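Local coordinates for protein iron transport multicopper oxidase FET3 (Saccharomyces cerevisiae, PDB 1ZPU) that oxidises ferrous to ferric iron with molecular oxygen for high-affinity iron uptake into yeast, using four copper ions, and also has cuprous oxidase activity, at residues I36-N39 / R43-I46; Y91-D96 / G118-K123. One frame throughout, in Å; residues are numbered along the deposited sequence.

Contact 1. Residues I36-N39 / R43-I46. With NAG (2-acetamido-2-deoxy-beta-D-glucopyranose), chain K.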
ATOM      1  N   ILE A  36      -9.847  -9.083  -9.965  1.00 69.62           N
ATOM      2  CA  ILE A  36     -11.108  -9.551  -9.380  1.00 69.56           C
ATOM      3  C   ILE A  36     -12.150  -8.439  -9.398  1.00 69.41           C
ATOM      4  O   ILE A  36     -11.858  -7.301  -9.032  1.00 69.26           O
ATOM      5  CB  ILE A  36     -10.918 -10.026  -7.928  1.00 69.56           C
ATOM      6  CG1 ILE A  36      -9.908 -11.171  -7.861  1.00 69.84           C
ATOM      7  CG2 ILE A  36     -12.235 -10.499  -7.359  1.00 69.66           C
ATOM      8  CD1 ILE A  36      -9.337 -11.393  -6.466  1.00 71.21           C
ATOM      9  N   THR A  37     -13.364  -8.778  -9.820  1.00 69.47           N
ATOM     10  CA  THR A  37     -14.483  -7.850  -9.734  1.00 69.41           C
ATOM     11  C   THR A  37     -15.645  -8.549  -9.036  1.00 69.29           C
ATOM     12  O   THR A  37     -16.127  -9.585  -9.503  1.00 69.27           O
ATOM     13  CB  THR A  37     -14.872  -7.313 -11.130  1.00 69.57           C
ATOM     14  OG1 THR A  37     -13.720  -6.725 -11.747  1.00 69.74           O
ATOM     15  CG2 THR A  37     -15.947  -6.254 -11.032  1.00 69.46           C
ATOM     16  N   VAL A  38     -16.065  -7.999  -7.900  1.00 69.03           N
ATOM     17  CA  VAL A  38     -17.183  -8.572  -7.144  1.00 69.07           C
ATOM     18  C   VAL A  38     -18.226  -7.503  -6.799  1.00 69.35           C
ATOM     19  O   VAL A  38     -17.991  -6.304  -7.016  1.00 69.64           O
ATOM     20  CB  VAL A  38     -16.712  -9.309  -5.860  1.00 68.80           C
ATOM     21  CG1 VAL A  38     -15.687 -10.369  -6.202  1.00 68.18           C
ATOM     22  CG2 VAL A  38     -16.136  -8.329  -4.852  1.00 69.20           C
ATOM     23  N   ASN A  39     -19.369  -7.944  -6.274  1.00 69.28           N
ATOM     24  CA  ASN A  39     -20.402  -7.047  -5.790  1.00 69.48           C
ATOM     25  C   ASN A  39     -20.354  -6.895  -4.276  1.00 69.56           C
ATOM     26  O   ASN A  39     -19.912  -7.802  -3.568  1.00 69.60           O
ATOM     27  CB  ASN A  39     -21.772  -7.571  -6.195  1.00 69.78           C
ATOM     28  CG  ASN A  39     -22.181  -7.122  -7.579  1.00 71.15           C
ATOM     29  OD1 ASN A  39     -22.474  -5.945  -7.807  1.00 72.74           O
ATOM     30  ND2 ASN A  39     -22.219  -8.062  -8.514  1.00 72.30           N
ATOM     31  N   ARG A  43     -18.755 -13.115  -1.337  1.00 68.82           N
ATOM     32  CA  ARG A  43     -17.702 -13.883  -0.691  1.00 68.73           C
ATOM     33  C   ARG A  43     -16.597 -14.179  -1.702  1.00 68.70           C
ATOM     34  O   ARG A  43     -16.866 -14.583  -2.824  1.00 68.62           O
ATOM     35  CB  ARG A  43     -18.256 -15.182  -0.098  1.00 68.49           C
ATOM     36  CG  ARG A  43     -17.215 -16.014   0.638  1.00 68.44           C
ATOM     37  CD  ARG A  43     -17.818 -17.194   1.391  1.00 68.45           C
ATOM     38  NE  ARG A  43     -18.680 -16.780   2.497  1.00 68.06           N
ATOM     39  CZ  ARG A  43     -18.249 -16.365   3.686  1.00 67.74           C
ATOM     40  NH1 ARG A  43     -16.951 -16.300   3.944  1.00 67.78           N
ATOM     41  NH2 ARG A  43     -19.123 -16.017   4.621  1.00 67.57           N
ATOM     42  N   VAL A  44     -15.354 -13.962  -1.294  1.00 68.76           N
ATOM     43  CA  VAL A  44     -14.198 -14.284  -2.129  1.00 68.70           C
ATOM     44  C   VAL A  44     -13.389 -15.379  -1.457  1.00 68.77           C
ATOM     45  O   VAL A  44     -12.972 -15.235  -0.305  1.00 68.97           O
ATOM     46  CB  VAL A  44     -13.283 -13.042  -2.407  1.00 68.71           C
ATOM     47  CG1 VAL A  44     -12.117 -13.418  -3.304  1.00 68.55           C
ATOM     48  CG2 VAL A  44     -14.069 -11.901  -3.045  1.00 68.48           C
ATOM     49  N   GLN A  45     -13.183 -16.472  -2.182  1.00 68.71           N
ATOM     50  CA  GLN A  45     -12.393 -17.602  -1.695  1.00 68.55           C
ATOM     51  C   GLN A  45     -11.213 -17.911  -2.622  1.00 68.74           C
ATOM     52  O   GLN A  45     -11.388 -18.525  -3.670  1.00 68.79           O
ATOM     53  CB  GLN A  45     -13.277 -18.832  -1.536  1.00 68.33           C
ATOM     54  CG  GLN A  45     -14.476 -18.620  -0.620  1.00 68.06           C
ATOM     55  CD  GLN A  45     -15.361 -19.854  -0.518  1.00 67.59           C
ATOM     56  OE1 GLN A  45     -15.430 -20.651  -1.443  1.00 66.97           O
ATOM     57  NE2 GLN A  45     -16.045 -20.006   0.603  1.00 66.33           N
ATOM     58  N   ILE A  46     -10.016 -17.481  -2.229  1.00 68.64           N
ATOM     59  CA  ILE A  46      -8.819 -17.729  -3.019  1.00 68.58           C
ATOM     60  C   ILE A  46      -7.947 -18.815  -2.394  1.00 68.77           C
ATOM     61  O   ILE A  46      -7.497 -18.688  -1.257  1.00 68.98           O
ATOM     62  CB  ILE A  46      -7.993 -16.433  -3.240  1.00 68.53           C
ATOM     63  CG1 ILE A  46      -8.900 -15.324  -3.761  1.00 68.05           C
ATOM     64  CG2 ILE A  46      -6.859 -16.676  -4.227  1.00 68.21           C
ATOM     65  CD1 ILE A  46      -8.322 -13.993  -3.694  1.00 67.14           C
TER
HETATM   66  C1  NAG K   1     -15.370 -20.043   3.866  1.00 68.79           C
HETATM   67  C2  NAG K   1     -15.482 -21.487   4.367  1.00 68.67           C
HETATM   68  C3  NAG K   1     -16.945 -21.805   4.640  1.00 70.09           C
HETATM   69  C4  NAG K   1     -17.494 -20.802   5.646  1.00 70.85           C
HETATM   70  C5  NAG K   1     -17.094 -19.351   5.355  1.00 70.41           C
HETATM   71  C6  NAG K   1     -17.317 -18.481   6.593  1.00 70.57           C
HETATM   72  C7  NAG K   1     -15.083 -23.002   2.384  1.00 66.05           C
HETATM   73  C8  NAG K   1     -16.340 -23.821   2.198  1.00 67.15           C
HETATM   74  N2  NAG K   1     -14.795 -22.522   3.591  1.00 66.63           N
HETATM   75  O3  NAG K   1     -17.055 -23.101   5.199  1.00 71.15           O
HETATM   76  O4  NAG K   1     -18.898 -20.929   5.684  1.00 72.52           O
HETATM   77  O5  NAG K   1     -15.734 -19.224   4.960  1.00 69.54           O
HETATM   78  O6  NAG K   1     -16.980 -19.201   7.763  1.00 70.35           O
HETATM   79  O7  NAG K   1     -14.323 -22.822   1.440  1.00 64.95           O
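Arg43 NH1 is hydrogen-bonded to Asn92 OD1 on the outer side of strand 43-46. The first sugar of a glycan lies next to it: with CG anti to the backbone N (chi1 -178°) and a bend at chi3, the Arg43 chain brings its guanidinium alongside the NAG, whose C5 sits 3.3 Å above one face of the Arg43 guanidinium, offset toward the rim. Gln45 points the same way, its NE2 3.3 Å from NAG C1. The alternate residues, Val44 and Ile46, turn inward to meet Ile36 and Val38. The two strands belong to opposite sheets of the first plastocyanin-like domain, a cupredoxin beta-sandwich, and Val38 CA stands 8.2 Å from Val44 CA. Ile36 and Ile46 meet tip to tip, Ile36 CD1 3.9 Å from Ile46 CD1. Each isoleucine runs out extended (chi2 162° in Ile36, 166° in Ile46), which carries the terminal methyl across to its partner. Val38 and Val44 instead cross at about a right angle, Val38 CG1 lying 3.9 Å from Val44 CG2. Trp7 touches both isoleucines, while Phe120 packs on Ile36 and Val44. Strand 36-39 bonds its backbone to Leu119, Ile121 and Lys123, not to 43-46, so the sheets are joined here by burial of aliphatic surface, while the polar side of strand 43-46 faces the glycan.

Contact 2. Residues Y91-D96 / G118-K123; sequences YNFTVD and GLFIIK. With NAG (2-acetamido-2-deoxy-beta-D-glucopyranose), chain K.
Val95 and Ile122 meet tip to tip between the two sheets of a cupredoxin-type beta-sandwich, the first plastocyanin-like domain. Their nearest approach is 3.5 Å, from Val95 CG1 to Ile122 CD1, and Ile122 CG2 also lies beside that valine methyl. Phe93 and Phe120 complete the buried side of the contact. They come from opposite directions and meet through their outer carbons, Phe93 CZ 4.0 Å from Phe120 CE2. That CE2 lies at the edge of the Phe93 ring, near its plane, while CZ of Phe93 approaches the Phe120 ring obliquely, so the rings do not overlap face on face. The Phe93 ring gets there with CG between its backbone N and carbonyl carbon (chi1 62°), whereas Phe120 has CG anti to its N (chi1 -165°). Phe120 also takes Val95 CG2 at 4.4 Å from its CE1. Val44 touches both rings, and Phe61 adds another ring against Phe93. The Phe120 side chain is about 8 Å from that of His62, a ligand of the type 3 copper site. The outer side of segment 91-96 is quite different, polar where the inner side is apolar. Thr94 is partly exposed there, and Asn92 carries an N-linked glycan, with Asn92 ND2 covalently bonded to NAG C1 at 1.4 Å.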
ATOM      1  N   TYR A  91      -7.792 -18.033   1.451  1.00 68.82           N
ATOM      2  CA  TYR A  91      -8.251 -16.716   1.862  1.00 68.79           C
ATOM      3  C   TYR A  91      -9.761 -16.669   1.643  1.00 68.92           C
ATOM      4  O   TYR A  91     -10.229 -16.721   0.511  1.00 69.11           O
ATOM      5  CB  TYR A  91      -7.518 -15.618   1.068  1.00 68.58           C
ATOM      6  CG  TYR A  91      -6.052 -15.469   1.446  1.00 68.30           C
ATOM      7  CD1 TYR A  91      -5.048 -16.088   0.704  1.00 68.31           C
ATOM      8  CD2 TYR A  91      -5.672 -14.718   2.558  1.00 68.41           C
ATOM      9  CE1 TYR A  91      -3.692 -15.962   1.057  1.00 68.18           C
ATOM     10  CE2 TYR A  91      -4.323 -14.578   2.920  1.00 68.43           C
ATOM     11  CZ  TYR A  91      -3.337 -15.204   2.168  1.00 68.73           C
ATOM     12  OH  TYR A  91      -2.007 -15.063   2.534  1.00 68.42           O
ATOM     13  N   ASN A  92     -10.513 -16.586   2.734  1.00 68.86           N
ATOM     14  CA  ASN A  92     -11.956 -16.735   2.700  1.00 68.84           C
ATOM     15  C   ASN A  92     -12.574 -15.593   3.471  1.00 68.88           C
ATOM     16  O   ASN A  92     -12.519 -15.565   4.694  1.00 69.10           O
ATOM     17  CB  ASN A  92     -12.321 -18.073   3.336  1.00 69.14           C
ATOM     18  CG  ASN A  92     -13.775 -18.460   3.144  1.00 69.20           C
ATOM     19  OD1 ASN A  92     -14.627 -17.628   2.803  1.00 69.59           O
ATOM     20  ND2 ASN A  92     -14.057 -19.752   3.352  1.00 68.63           N
ATOM     21  N   PHE A  93     -13.146 -14.637   2.749  1.00 68.91           N
ATOM     22  CA  PHE A  93     -13.657 -13.415   3.363  1.00 68.80           C
ATOM     23  C   PHE A  93     -14.809 -12.816   2.578  1.00 68.94           C
ATOM     24  O   PHE A  93     -14.947 -13.054   1.384  1.00 68.94           O
ATOM     25  CB  PHE A  93     -12.540 -12.381   3.543  1.00 68.47           C
ATOM     26  CG  PHE A  93     -11.911 -11.920   2.255  1.00 68.32           C
ATOM     27  CD1 PHE A  93     -12.364 -10.774   1.613  1.00 68.62           C
ATOM     28  CD2 PHE A  93     -10.851 -12.612   1.695  1.00 68.13           C
ATOM     29  CE1 PHE A  93     -11.774 -10.332   0.420  1.00 68.41           C
ATOM     30  CE2 PHE A  93     -10.261 -12.174   0.503  1.00 68.59           C
ATOM     31  CZ  PHE A  93     -10.723 -11.034  -0.133  1.00 67.93           C
ATOM     32  N   THR A  94     -15.634 -12.037   3.267  1.00 69.17           N
ATOM     33  CA  THR A  94     -16.728 -11.315   2.632  1.00 69.32           C
ATOM     34  C   THR A  94     -16.313  -9.870   2.455  1.00 69.38           C
ATOM     35  O   THR A  94     -15.259  -9.451   2.944  1.00 69.40           O
ATOM     36  CB  THR A  94     -17.994 -11.348   3.470  1.00 69.21           C
ATOM     37  OG1 THR A  94     -17.770 -12.157   4.626  1.00 70.04           O
ATOM     38  CG2 THR A  94     -19.141 -11.922   2.674  1.00 69.22           C
ATOM     39  N   VAL A  95     -17.144  -9.111   1.756  1.00 69.48           N
ATOM     40  CA  VAL A  95     -16.812  -7.738   1.422  1.00 69.55           C
ATOM     41  C   VAL A  95     -18.008  -6.825   1.761  1.00 69.71           C
ATOM     42  O   VAL A  95     -18.643  -6.223   0.896  1.00 69.81           O
ATOM     43  CB  VAL A  95     -16.283  -7.705  -0.030  1.00 69.57           C
ATOM     44  CG1 VAL A  95     -16.940  -6.642  -0.866  1.00 70.18           C
ATOM     45  CG2 VAL A  95     -14.768  -7.558  -0.011  1.00 69.57           C
ATOM     46  N   ASP A  96     -18.317  -6.751   3.053  1.00 69.92           N
ATOM     47  CA  ASP A  96     -19.510  -6.054   3.514  1.00 70.10           C
ATOM     48  C   ASP A  96     -19.289  -4.572   3.788  1.00 69.93           C
ATOM     49  O   ASP A  96     -20.252  -3.812   3.874  1.00 69.91           O
ATOM     50  CB  ASP A  96     -20.071  -6.744   4.746  1.00 70.45           C
ATOM     51  CG  ASP A  96     -20.688  -8.096   4.420  1.00 72.27           C
ATOM     52  OD1 ASP A  96     -21.841  -8.139   3.909  1.00 73.00           O
ATOM     53  OD2 ASP A  96     -20.010  -9.117   4.684  1.00 74.10           O
ATOM     54  N   GLY A 118      -2.470  -7.295  -8.616  1.00 69.21           N
ATOM     55  CA  GLY A 118      -3.647  -7.255  -9.463  1.00 68.96           C
ATOM     56  C   GLY A 118      -4.708  -6.381  -8.830  1.00 68.96           C
ATOM     57  O   GLY A 118      -4.634  -6.071  -7.642  1.00 69.03           O
ATOM     58  N   LEU A 119      -5.697  -5.983  -9.623  1.00 68.89           N
ATOM     59  CA  LEU A 119      -6.764  -5.118  -9.148  1.00 68.80           C
ATOM     60  C   LEU A 119      -7.927  -5.875  -8.517  1.00 68.98           C
ATOM     61  O   LEU A 119      -8.243  -6.997  -8.894  1.00 69.03           O
ATOM     62  CB  LEU A 119      -7.269  -4.239 -10.290  1.00 68.74           C
ATOM     63  CG  LEU A 119      -6.283  -3.279 -10.962  1.00 68.39           C
ATOM     64  CD1 LEU A 119      -7.026  -2.354 -11.874  1.00 68.04           C
ATOM     65  CD2 LEU A 119      -5.509  -2.461  -9.962  1.00 67.79           C
ATOM     66  N   PHE A 120      -8.573  -5.230  -7.557  1.00 69.24           N
ATOM     67  CA  PHE A 120      -9.720  -5.790  -6.863  1.00 69.35           C
ATOM     68  C   PHE A 120     -10.806  -4.724  -6.857  1.00 69.24           C
ATOM     69  O   PHE A 120     -10.702  -3.738  -6.118  1.00 69.34           O
ATOM     70  CB  PHE A 120      -9.321  -6.154  -5.433  1.00 69.60           C
ATOM     71  CG  PHE A 120     -10.303  -7.047  -4.731  1.00 70.20           C
ATOM     72  CD1 PHE A 120     -11.568  -6.579  -4.372  1.00 69.77           C
ATOM     73  CD2 PHE A 120      -9.943  -8.359  -4.396  1.00 70.67           C
ATOM     74  CE1 PHE A 120     -12.472  -7.416  -3.721  1.00 71.24           C
ATOM     75  CE2 PHE A 120     -10.842  -9.207  -3.741  1.00 70.35           C
ATOM     76  CZ  PHE A 120     -12.104  -8.739  -3.398  1.00 70.42           C
ATOM     77  N   ILE A 121     -11.831  -4.914  -7.684  1.00 68.88           N
ATOM     78  CA  ILE A 121     -12.897  -3.928  -7.821  1.00 68.97           C
ATOM     79  C   ILE A 121     -14.181  -4.408  -7.192  1.00 69.02           C
ATOM     80  O   ILE A 121     -14.650  -5.523  -7.487  1.00 69.39           O
ATOM     81  CB  ILE A 121     -13.146  -3.541  -9.311  1.00 68.90           C
ATOM     82  CG1 ILE A 121     -12.254  -2.382  -9.704  1.00 69.08           C
ATOM     83  CG2 ILE A 121     -14.565  -3.095  -9.541  1.00 68.47           C
ATOM     84  CD1 ILE A 121     -10.905  -2.803 -10.160  1.00 70.84           C
ATOM     85  N   ILE A 122     -14.752  -3.568  -6.333  1.00 68.91           N
ATOM     86  CA  ILE A 122     -16.072  -3.841  -5.766  1.00 69.02           C
ATOM     87  C   ILE A 122     -17.071  -2.806  -6.270  1.00 69.12           C
ATOM     88  O   ILE A 122     -16.883  -1.604  -6.057  1.00 69.21           O
ATOM     89  CB  ILE A 122     -16.044  -3.838  -4.220  1.00 69.00           C
ATOM     90  CG1 ILE A 122     -14.951  -4.772  -3.703  1.00 68.72           C
ATOM     91  CG2 ILE A 122     -17.401  -4.240  -3.663  1.00 68.89           C
ATOM     92  CD1 ILE A 122     -14.552  -4.501  -2.279  1.00 69.36           C
ATOM     93  N   LYS A 123     -18.125  -3.263  -6.940  1.00 69.29           N
ATOM     94  CA  LYS A 123     -19.155  -2.336  -7.425  1.00 69.94           C
ATOM     95  C   LYS A 123     -20.245  -2.108  -6.394  1.00 69.99           C
ATOM     96  O   LYS A 123     -20.563  -3.012  -5.603  1.00 69.97           O
ATOM     97  CB  LYS A 123     -19.823  -2.821  -8.713  1.00 70.09           C
ATOM     98  CG  LYS A 123     -18.881  -3.169  -9.846  1.00 71.80           C
ATOM     99  CD  LYS A 123     -18.715  -4.680  -9.947  1.00 73.79           C
ATOM    100  CE  LYS A 123     -20.002  -5.378 -10.414  1.00 74.36           C
ATOM    101  NZ  LYS A 123     -19.957  -6.842 -10.107  1.00 75.18           N
TER
HETATM  102  C1  NAG K   1     -15.370 -20.043   3.866  1.00 68.79           C
HETATM  103  C2  NAG K   1     -15.482 -21.487   4.367  1.00 68.67           C
HETATM  104  C3  NAG K   1     -16.945 -21.805   4.640  1.00 70.09           C
HETATM  105  C4  NAG K   1     -17.494 -20.802   5.646  1.00 70.85           C
HETATM  106  C5  NAG K   1     -17.094 -19.351   5.355  1.00 70.41           C
HETATM  107  C6  NAG K   1     -17.317 -18.481   6.593  1.00 70.57           C
HETATM  108  C7  NAG K   1     -15.083 -23.002   2.384  1.00 66.05           C
HETATM  109  C8  NAG K   1     -16.340 -23.821   2.198  1.00 67.15           C
HETATM  110  N2  NAG K   1     -14.795 -22.522   3.591  1.00 66.63           N
HETATM  111  O3  NAG K   1     -17.055 -23.101   5.199  1.00 71.15           O
HETATM  112  O4  NAG K   1     -18.898 -20.929   5.684  1.00 72.52           O
HETATM  113  O5  NAG K   1     -15.734 -19.224   4.960  1.00 69.54           O
HETATM  114  O6  NAG K   1     -16.980 -19.201   7.763  1.00 70.35           O
HETATM  115  O7  NAG K   1     -14.323 -22.822   1.440  1.00 64.95           O

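Overall arrangement
Contacts 1 and 2 are two neighbouring parts of one sandwich core, their centres 5 Å apart, and both are buried. Each spans the same pair of sheets with a different pair of strands. Strand 36-39 runs parallel to 117-123 in one sheet, with a probable hydrogen bond from Ile121 N to Ile36 O (2.7 Å); strand 43-49 runs antiparallel to 88-94 in the other, with Tyr91 N probably bonded to Ile46 O (2.8 Å). Contact 1 is purely aliphatic, whereas contact 2, nearer the centre of the chain, adds aromatic rings. At the surface, the glycan on contact 2's strand 88-94 is flanked by side chains from contact 1's strand 43-49.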